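Local coordinates for protein YciF (Escherichia coli, PDB 2GS4) that forms a homodimer and is a stress protein of the ferritin-like, rubrerythrin-related class, probably able to bind metal, at residues H12-T17 and G118-L123. Residues are numbered along the deposited sequence; the frame is centred on the assembly and turned at random.
Sequences HLLSDT and GTLATL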
loop_
_atom_site.group_PDB
_atom_site.type_symbol
_atom_site.label_atom_id
_atom_site.label_comp_id
_atom_site.label_asym_id
_atom_site.label_seq_id
_atom_site.Cartn_x
_atom_site.Cartn_y
_atom_site.Cartn_z
ATOM N N HIS A 12 14.884 -1.977 -0.053
ATOM C CA HIS A 12 13.835 -1.062 -0.490
ATOM C C HIS A 12 12.583 -1.220 0.379
ATOM O O HIS A 12 12.069 -0.238 0.918
ATOM C CB HIS A 12 13.471 -1.327 -1.957
ATOM C CG HIS A 12 12.151 -0.749 -2.364
ATOM N ND1 HIS A 12 11.943 0.604 -2.522
ATOM C CD2 HIS A 12 10.965 -1.346 -2.635
ATOM C CE1 HIS A 12 10.688 0.818 -2.876
ATOM N NE2 HIS A 12 10.073 -0.350 -2.952
ATOM N N LEU A 13 12.084 -2.448 0.506
ATOM C CA LEU A 13 10.885 -2.702 1.299
ATOM C C LEU A 13 11.049 -2.381 2.784
ATOM O O LEU A 13 10.108 -1.928 3.431
ATOM C CB LEU A 13 10.433 -4.159 1.122
ATOM C CG LEU A 13 9.849 -4.541 -0.245
ATOM C CD1 LEU A 13 9.637 -6.044 -0.304
ATOM C CD2 LEU A 13 8.535 -3.803 -0.477
ATOM N N LEU A 14 12.238 -2.631 3.323
ATOM C CA LEU A 14 12.501 -2.354 4.731
ATOM C C LEU A 14 12.502 -0.846 4.969
ATOM O O LEU A 14 11.981 -0.364 5.981
ATOM C CB LEU A 14 13.857 -2.940 5.143
ATOM C CG LEU A 14 14.198 -2.798 6.628
ATOM C CD1 LEU A 14 13.331 -3.731 7.437
ATOM C CD2 LEU A 14 15.678 -3.125 6.849
ATOM N N SER A 15 13.090 -0.112 4.027
ATOM C CA SER A 15 13.174 1.343 4.101
ATOM C C SER A 15 11.780 1.957 3.996
ATOM O O SER A 15 11.484 2.980 4.635
ATOM C CB SER A 15 14.059 1.885 2.976
ATOM O OG SER A 15 15.401 1.462 3.127
ATOM N N ASP A 16 10.930 1.327 3.189
ATOM C CA ASP A 16 9.564 1.800 3.005
ATOM C C ASP A 16 8.832 1.557 4.322
ATOM O O ASP A 16 8.122 2.429 4.828
ATOM C CB ASP A 16 8.883 1.018 1.878
ATOM C CG ASP A 16 8.057 1.905 0.961
ATOM O OD1 ASP A 16 7.297 1.359 0.129
ATOM O OD2 ASP A 16 8.167 3.141 1.065
ATOM N N THR A 17 9.031 0.375 4.896
ATOM C CA THR A 17 8.378 0.052 6.156
ATOM C C THR A 17 8.855 0.994 7.273
ATOM O O THR A 17 8.058 1.399 8.125
ATOM C CB THR A 17 8.606 -1.434 6.525
ATOM O OG1 THR A 17 7.789 -2.257 5.680
ATOM C CG2 THR A 17 8.256 -1.706 7.974
ATOM N N GLY A 118 5.356 -9.855 6.780
ATOM C CA GLY A 118 5.372 -11.241 6.358
ATOM C C GLY A 118 6.370 -11.329 5.216
ATOM O O GLY A 118 7.224 -12.213 5.181
ATOM N N THR A 119 6.273 -10.375 4.295
ATOM C CA THR A 119 7.158 -10.302 3.136
ATOM C C THR A 119 8.619 -10.072 3.547
ATOM O O THR A 119 9.515 -10.769 3.078
ATOM C CB THR A 119 6.695 -9.171 2.170
ATOM O OG1 THR A 119 5.403 -9.496 1.638
ATOM C CG2 THR A 119 7.681 -9.001 1.025
ATOM N N LEU A 120 8.856 -9.110 4.437
ATOM C CA LEU A 120 10.216 -8.805 4.889
ATOM C C LEU A 120 10.861 -9.978 5.629
ATOM O O LEU A 120 12.042 -10.270 5.430
ATOM C CB LEU A 120 10.222 -7.556 5.788
ATOM C CG LEU A 120 9.992 -6.208 5.093
ATOM C CD1 LEU A 120 9.710 -5.129 6.133
ATOM C CD2 LEU A 120 11.218 -5.840 4.263
ATOM N N ALA A 121 10.091 -10.649 6.477
ATOM C CA ALA A 121 10.604 -11.789 7.232
ATOM C C ALA A 121 11.027 -12.930 6.300
ATOM O O ALA A 121 12.076 -13.545 6.505
ATOM C CB ALA A 121 9.552 -12.275 8.221
ATOM N N THR A 122 10.214 -13.208 5.277
ATOM C CA THR A 122 10.527 -14.273 4.319
ATOM C C THR A 122 11.767 -13.897 3.505
ATOM O O THR A 122 12.660 -14.727 3.309
ATOM C CB THR A 122 9.315 -14.558 3.366
ATOM O OG1 THR A 122 8.191 -15.002 4.137
ATOM C CG2 THR A 122 9.655 -15.643 2.350
ATOM N N LEU A 123 11.839 -12.650 3.047
ATOM C CA LEU A 123 12.993 -12.200 2.277
ATOM C C LEU A 123 14.252 -12.301 3.133
ATOM O O LEU A 123 15.272 -12.819 2.689
ATOM C CB LEU A 123 12.800 -10.760 1.795
ATOM C CG LEU A 123 11.724 -10.581 0.722
ATOM C CD1 LEU A 123 11.706 -9.133 0.261
ATOM C CD2 LEU A 123 12.008 -11.502 -0.456
#
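Leu13, Leu14 and Thr17 face Leu120 where 12-17 and 118-123 run broadly antiparallel, their axes 10.2 Å apart at closest and 144° between their directions. This is helix 6-33 packed on helix 95-126 in the ferritin-like four-helix bundle, and it illustrates how such bundles fit one large side chain into the surface of a facing helix. Leu120 is that side chain, and its two methyls divide the work. CD2 presses against the backbone between Leu13 and Leu14, 3.6 Å from Leu13 CB and 3.5 Å from Leu14 N, a van der Waals contact of a methyl with the backbone amide and the neighbouring CB. CD1 instead meets Thr17 tip to tip and lies near Leu14 CD1. With Leu14 CG anti to its own nitrogen (chi1 -176°), that side chain crosses Leu120 at about a right angle and also packs on Val61 and Val62 of helix 38-63. Leu120 also touches Phe10 of helix 6-33 and Leu136, the latter tying the contact to helix 130-159 as well. Cutting Leu120 back to alanine would probably open a gap over Leu13 CB and Leu14 N and strip Thr17 of its methyl neighbour. Leu13 answers from the other helix: its CD1 comes in between Thr119 CG2 and Leu123 CD1, 3.8 Å from each. The Thr119 hydroxyl is spent within its own helix on the carbonyl of Ala115, while the second subunit approaches close by, its His12 packing on Thr119. On the other branch of Leu120, the hydroxyl oxygen Thr17 OG1 rests 3.5 Å from Leu120 CD1.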